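Local atomic coordinates of lipopolysaccharide biosynthesis protein wbpB (Thermus thermophilus, PDB entry 3O9Z), a protein that is a dehydrogenase, probably NAD-dependent, involved in the biosynthesis of 2,3-diacetamido-2,3-dideoxy-D-mannuronic acid, a lipopolysaccharide sugar. Residues 205-217 with 223-235. Sequence-based numbering, arbitrary orientation. Where two conformers were deposited one is given.
Sequences HARTPTVNAGYLE and VRWFLSIDPSFVP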
# COMPACT_ATOMS: atom_id res chain seq x y z
N HIS A 205 -6.05 -14.16 -33.15
CA HIS A 205 -6.99 -13.54 -34.08
C HIS A 205 -7.74 -12.35 -33.48
O HIS A 205 -8.27 -11.51 -34.22
CB HIS A 205 -8.04 -14.57 -34.53
CG HIS A 205 -7.45 -15.77 -35.18
ND1 HIS A 205 -8.06 -17.01 -35.12
CD2 HIS A 205 -6.31 -15.94 -35.88
CE1 HIS A 205 -7.31 -17.89 -35.76
NE2 HIS A 205 -6.25 -17.26 -36.24
N ALA A 206 -7.80 -12.31 -32.15
CA ALA A 206 -8.54 -11.25 -31.43
C ALA A 206 -7.83 -11.07 -30.12
O ALA A 206 -7.42 -12.02 -29.46
CB ALA A 206 -10.01 -11.64 -31.18
N ARG A 207 -7.65 -9.81 -29.72
CA ARG A 207 -6.97 -9.58 -28.45
C ARG A 207 -7.34 -8.25 -27.82
O ARG A 207 -6.65 -7.25 -28.08
CB ARG A 207 -5.44 -9.72 -28.62
CG ARG A 207 -4.61 -9.26 -27.43
CD ARG A 207 -3.35 -8.67 -27.97
NE ARG A 207 -2.37 -9.73 -28.12
CZ ARG A 207 -1.65 -9.95 -29.20
NH1 ARG A 207 -1.79 -9.19 -30.28
NH2 ARG A 207 -0.76 -10.94 -29.17
N THR A 208 -8.42 -8.25 -27.03
CA THR A 208 -9.01 -7.05 -26.39
C THR A 208 -8.91 -7.25 -24.89
O THR A 208 -8.46 -8.28 -24.44
CB THR A 208 -10.51 -6.88 -26.66
OG1 THR A 208 -11.26 -7.88 -25.95
CG2 THR A 208 -10.83 -6.92 -28.14
N PRO A 209 -9.34 -6.26 -24.07
CA PRO A 209 -9.19 -6.48 -22.64
C PRO A 209 -9.93 -7.68 -22.05
O PRO A 209 -9.49 -8.24 -21.05
CB PRO A 209 -9.70 -5.15 -22.03
CG PRO A 209 -9.37 -4.14 -23.12
CD PRO A 209 -9.63 -4.85 -24.41
N THR A 210 -11.00 -8.11 -22.71
CA THR A 210 -11.79 -9.18 -22.14
C THR A 210 -11.88 -10.41 -23.05
O THR A 210 -12.47 -11.39 -22.62
CB THR A 210 -13.22 -8.74 -21.85
OG1 THR A 210 -13.73 -8.19 -23.07
CG2 THR A 210 -13.19 -7.63 -20.76
N VAL A 211 -11.26 -10.37 -24.23
CA VAL A 211 -11.36 -11.52 -25.16
C VAL A 211 -10.01 -11.76 -25.80
O VAL A 211 -9.35 -10.80 -26.26
CB VAL A 211 -12.29 -11.21 -26.32
CG1 VAL A 211 -12.21 -12.32 -27.40
CG2 VAL A 211 -13.75 -11.04 -25.80
N ASN A 212 -9.58 -13.01 -25.85
CA ASN A 212 -8.49 -13.43 -26.75
C ASN A 212 -8.99 -14.65 -27.50
O ASN A 212 -9.65 -15.51 -26.91
CB ASN A 212 -7.23 -13.84 -25.98
CG ASN A 212 -6.41 -12.64 -25.43
OD1 ASN A 212 -6.78 -11.45 -25.41
ND2 ASN A 212 -5.20 -12.99 -25.04
N ALA A 213 -8.66 -14.77 -28.78
CA ALA A 213 -9.01 -15.96 -29.53
C ALA A 213 -7.90 -16.26 -30.51
O ALA A 213 -7.18 -15.34 -30.94
CB ALA A 213 -10.29 -15.74 -30.31
N GLY A 214 -7.77 -17.51 -30.91
CA GLY A 214 -6.73 -17.84 -31.87
C GLY A 214 -6.78 -19.30 -32.29
O GLY A 214 -7.82 -19.96 -32.21
N TYR A 215 -5.65 -19.78 -32.77
CA TYR A 215 -5.51 -21.15 -33.30
C TYR A 215 -4.15 -21.70 -32.89
O TYR A 215 -3.17 -20.93 -32.83
CB TYR A 215 -5.59 -21.07 -34.83
CG TYR A 215 -5.36 -22.37 -35.58
CD1 TYR A 215 -6.40 -23.31 -35.66
CD2 TYR A 215 -4.12 -22.65 -36.13
CE1 TYR A 215 -6.20 -24.49 -36.31
CE2 TYR A 215 -3.93 -23.87 -36.82
CZ TYR A 215 -4.98 -24.75 -36.88
OH TYR A 215 -4.75 -25.92 -37.59
N LEU A 216 -4.06 -22.98 -32.60
CA LEU A 216 -2.80 -23.66 -32.38
C LEU A 216 -2.74 -24.87 -33.28
O LEU A 216 -3.72 -25.60 -33.39
CB LEU A 216 -2.68 -24.22 -30.95
CG LEU A 216 -2.96 -23.19 -29.85
CD1 LEU A 216 -3.26 -23.87 -28.52
CD2 LEU A 216 -1.66 -22.35 -29.71
N GLU A 217 -1.56 -25.16 -33.80
CA GLU A 217 -1.28 -26.50 -34.32
C GLU A 217 -0.35 -27.17 -33.34
O GLU A 217 0.79 -26.73 -33.18
CB GLU A 217 -0.62 -26.39 -35.70
CG GLU A 217 -0.36 -27.80 -36.29
CD GLU A 217 0.64 -27.81 -37.45
OE1 GLU A 217 1.25 -26.78 -37.78
OE2 GLU A 217 0.82 -28.90 -38.03
N VAL A 223 -6.28 -26.77 -32.92
CA VAL A 223 -7.19 -26.25 -31.91
C VAL A 223 -7.64 -24.85 -32.23
O VAL A 223 -6.79 -23.98 -32.44
CB VAL A 223 -6.50 -26.20 -30.52
CG1 VAL A 223 -7.52 -25.83 -29.39
CG2 VAL A 223 -5.83 -27.56 -30.21
N ARG A 224 -8.94 -24.59 -32.29
CA ARG A 224 -9.44 -23.20 -32.37
C ARG A 224 -9.85 -22.86 -30.95
O ARG A 224 -10.59 -23.63 -30.33
CB ARG A 224 -10.65 -23.13 -33.31
CG ARG A 224 -10.26 -23.47 -34.75
CD ARG A 224 -11.47 -23.42 -35.65
NE ARG A 224 -12.32 -24.59 -35.48
CZ ARG A 224 -13.59 -24.62 -35.89
NH1 ARG A 224 -14.34 -25.73 -35.75
NH2 ARG A 224 -14.14 -23.49 -36.33
N TRP A 225 -9.37 -21.73 -30.41
CA TRP A 225 -9.63 -21.39 -29.01
C TRP A 225 -10.21 -20.00 -28.84
O TRP A 225 -9.95 -19.10 -29.63
CB TRP A 225 -8.37 -21.61 -28.14
CG TRP A 225 -7.15 -20.83 -28.58
CD1 TRP A 225 -6.13 -21.26 -29.41
CD2 TRP A 225 -6.81 -19.50 -28.19
NE1 TRP A 225 -5.17 -20.27 -29.55
CE2 TRP A 225 -5.57 -19.19 -28.80
CE3 TRP A 225 -7.39 -18.57 -27.32
CZ2 TRP A 225 -4.92 -17.97 -28.63
CZ3 TRP A 225 -6.73 -17.35 -27.17
CH2 TRP A 225 -5.52 -17.06 -27.82
N PHE A 226 -11.01 -19.84 -27.79
CA PHE A 226 -11.63 -18.59 -27.43
C PHE A 226 -11.63 -18.49 -25.93
O PHE A 226 -12.04 -19.44 -25.26
CB PHE A 226 -13.06 -18.55 -27.98
CG PHE A 226 -13.79 -17.27 -27.67
CD1 PHE A 226 -13.83 -16.26 -28.61
CD2 PHE A 226 -14.42 -17.11 -26.44
CE1 PHE A 226 -14.50 -15.08 -28.35
CE2 PHE A 226 -15.11 -15.91 -26.16
CZ PHE A 226 -15.11 -14.88 -27.11
N LEU A 227 -11.14 -17.35 -25.44
CA LEU A 227 -11.03 -17.07 -24.00
C LEU A 227 -11.72 -15.72 -23.71
O LEU A 227 -11.42 -14.72 -24.37
CB LEU A 227 -9.52 -16.97 -23.70
CG LEU A 227 -9.22 -16.36 -22.33
CD1 LEU A 227 -9.75 -17.20 -21.16
CD2 LEU A 227 -7.68 -16.19 -22.27
N SER A 228 -12.60 -15.68 -22.71
CA SER A 228 -13.12 -14.39 -22.31
C SER A 228 -13.47 -14.38 -20.82
O SER A 228 -13.79 -15.42 -20.22
CB SER A 228 -14.39 -14.03 -23.09
OG SER A 228 -14.86 -12.71 -22.78
N ILE A 229 -13.35 -13.18 -20.27
CA ILE A 229 -13.84 -12.89 -18.92
C ILE A 229 -15.13 -12.08 -18.95
O ILE A 229 -15.57 -11.58 -17.90
CB ILE A 229 -12.77 -12.24 -18.01
CG1 ILE A 229 -12.21 -11.02 -18.73
CG2 ILE A 229 -11.67 -13.28 -17.69
CD1 ILE A 229 -11.32 -10.07 -17.86
N ASP A 230 -15.69 -11.92 -20.15
CA ASP A 230 -17.04 -11.30 -20.29
C ASP A 230 -18.08 -12.43 -20.33
O ASP A 230 -18.11 -13.20 -21.30
CB ASP A 230 -17.05 -10.49 -21.58
CG ASP A 230 -18.36 -9.79 -21.84
OD1 ASP A 230 -19.34 -10.12 -21.14
OD2 ASP A 230 -18.38 -8.96 -22.78
N PRO A 231 -18.94 -12.51 -19.31
CA PRO A 231 -19.88 -13.63 -19.26
C PRO A 231 -21.00 -13.54 -20.32
O PRO A 231 -21.69 -14.53 -20.53
CB PRO A 231 -20.45 -13.52 -17.84
CG PRO A 231 -20.43 -12.06 -17.56
CD PRO A 231 -19.06 -11.63 -18.13
N SER A 232 -21.04 -12.47 -21.11
CA SER A 232 -21.95 -12.40 -22.24
C SER A 232 -21.63 -13.49 -23.27
O SER A 232 -22.44 -13.79 -24.15
CB SER A 232 -21.97 -11.02 -22.91
OG SER A 232 -20.83 -10.78 -23.73
N PHE A 233 -20.41 -14.03 -23.22
CA PHE A 233 -20.07 -15.09 -24.20
C PHE A 233 -20.44 -16.49 -23.76
O PHE A 233 -20.26 -17.46 -24.50
CB PHE A 233 -18.57 -15.04 -24.59
CG PHE A 233 -18.19 -13.84 -25.45
CD1 PHE A 233 -18.50 -13.77 -26.81
CD2 PHE A 233 -17.60 -12.75 -24.86
CE1 PHE A 233 -18.16 -12.67 -27.57
CE2 PHE A 233 -17.28 -11.62 -25.60
CZ PHE A 233 -17.55 -11.59 -26.95
N VAL A 234 -20.93 -16.65 -22.54
CA VAL A 234 -21.53 -17.93 -22.17
C VAL A 234 -22.68 -18.21 -23.15
O VAL A 234 -23.50 -17.31 -23.43
CB VAL A 234 -22.11 -17.82 -20.75
CG1 VAL A 234 -22.85 -19.14 -20.40
CG2 VAL A 234 -20.98 -17.64 -19.74
N PRO A 235 -22.74 -19.44 -23.70
CA PRO A 235 -23.79 -19.76 -24.68
C PRO A 235 -25.17 -19.41 -24.14
O PRO A 235 -25.44 -19.53 -22.94
CB PRO A 235 -23.66 -21.28 -24.84
CG PRO A 235 -22.18 -21.52 -24.64
CD PRO A 235 -21.78 -20.55 -23.55
O HOH W 1 -16.22 -8.06 -24.16
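The indole of Trp225 lies flat across the backbone of the partner strand at Gly214. Its CG sits between its own backbone N and carbonyl carbon (chi1 58°), which folds the ring over 211-217 instead of letting it stand up from the sheet. Gly214 CA approaches the five-membered ring face-on in a CH-pi contact, 3.8 Å from its centroid and 24° off the normal, and Gly214 N lies over the middle of the indole. The ring occupies the space next to Gly214 that a CB would need. Asn212 and Leu216, two residues to either side of the glycine, border the indole: Asn212 CB meets the six-membered ring at its edge, 3.7 Å from Trp225 CZ3, while the Leu216 side chain crosses the indole at its pyrrole end at about a right angle, its CG 3.7 Å from Trp225 CD1. An alanine in place of Trp225 is likely to leave Gly214 without its aromatic cover and give Asn212 and Leu216 room to shift. Phe189 of helix 186-196 packs edge-to-face against the indole.

Beneath the ring the strands pair antiparallel, with reciprocal backbone bonds at Asn212-Leu227, Gly214-Trp225 and Leu216-Val223. Where 223-228 gives way to the turn at Ile229, Thr210 O takes two donors, Ile229 N in the carbonyl plane and Ser228 OG, 2.7 Å away and above that plane. The Thr210 side chain crosses that of Ile229 at about a right angle, Thr210 CB 4.0 Å from Ile229 CG1, and a water joins Thr210 OG1 to Asp230 OD2. On the opposite face Val211 spreads its methyls, CG1 to Phe226 CE1 (3.7 Å) and CG2 to Phe233 CE2 (3.6 Å). Leu227 lies beside Tyr158 and Ile229 beside Arg162, two residues that bind 2-oxoglutarate; the pairing is an antiparallel beta hairpin in the sheet of the Gfo/Idh/MocA C-terminal alpha/beta domain.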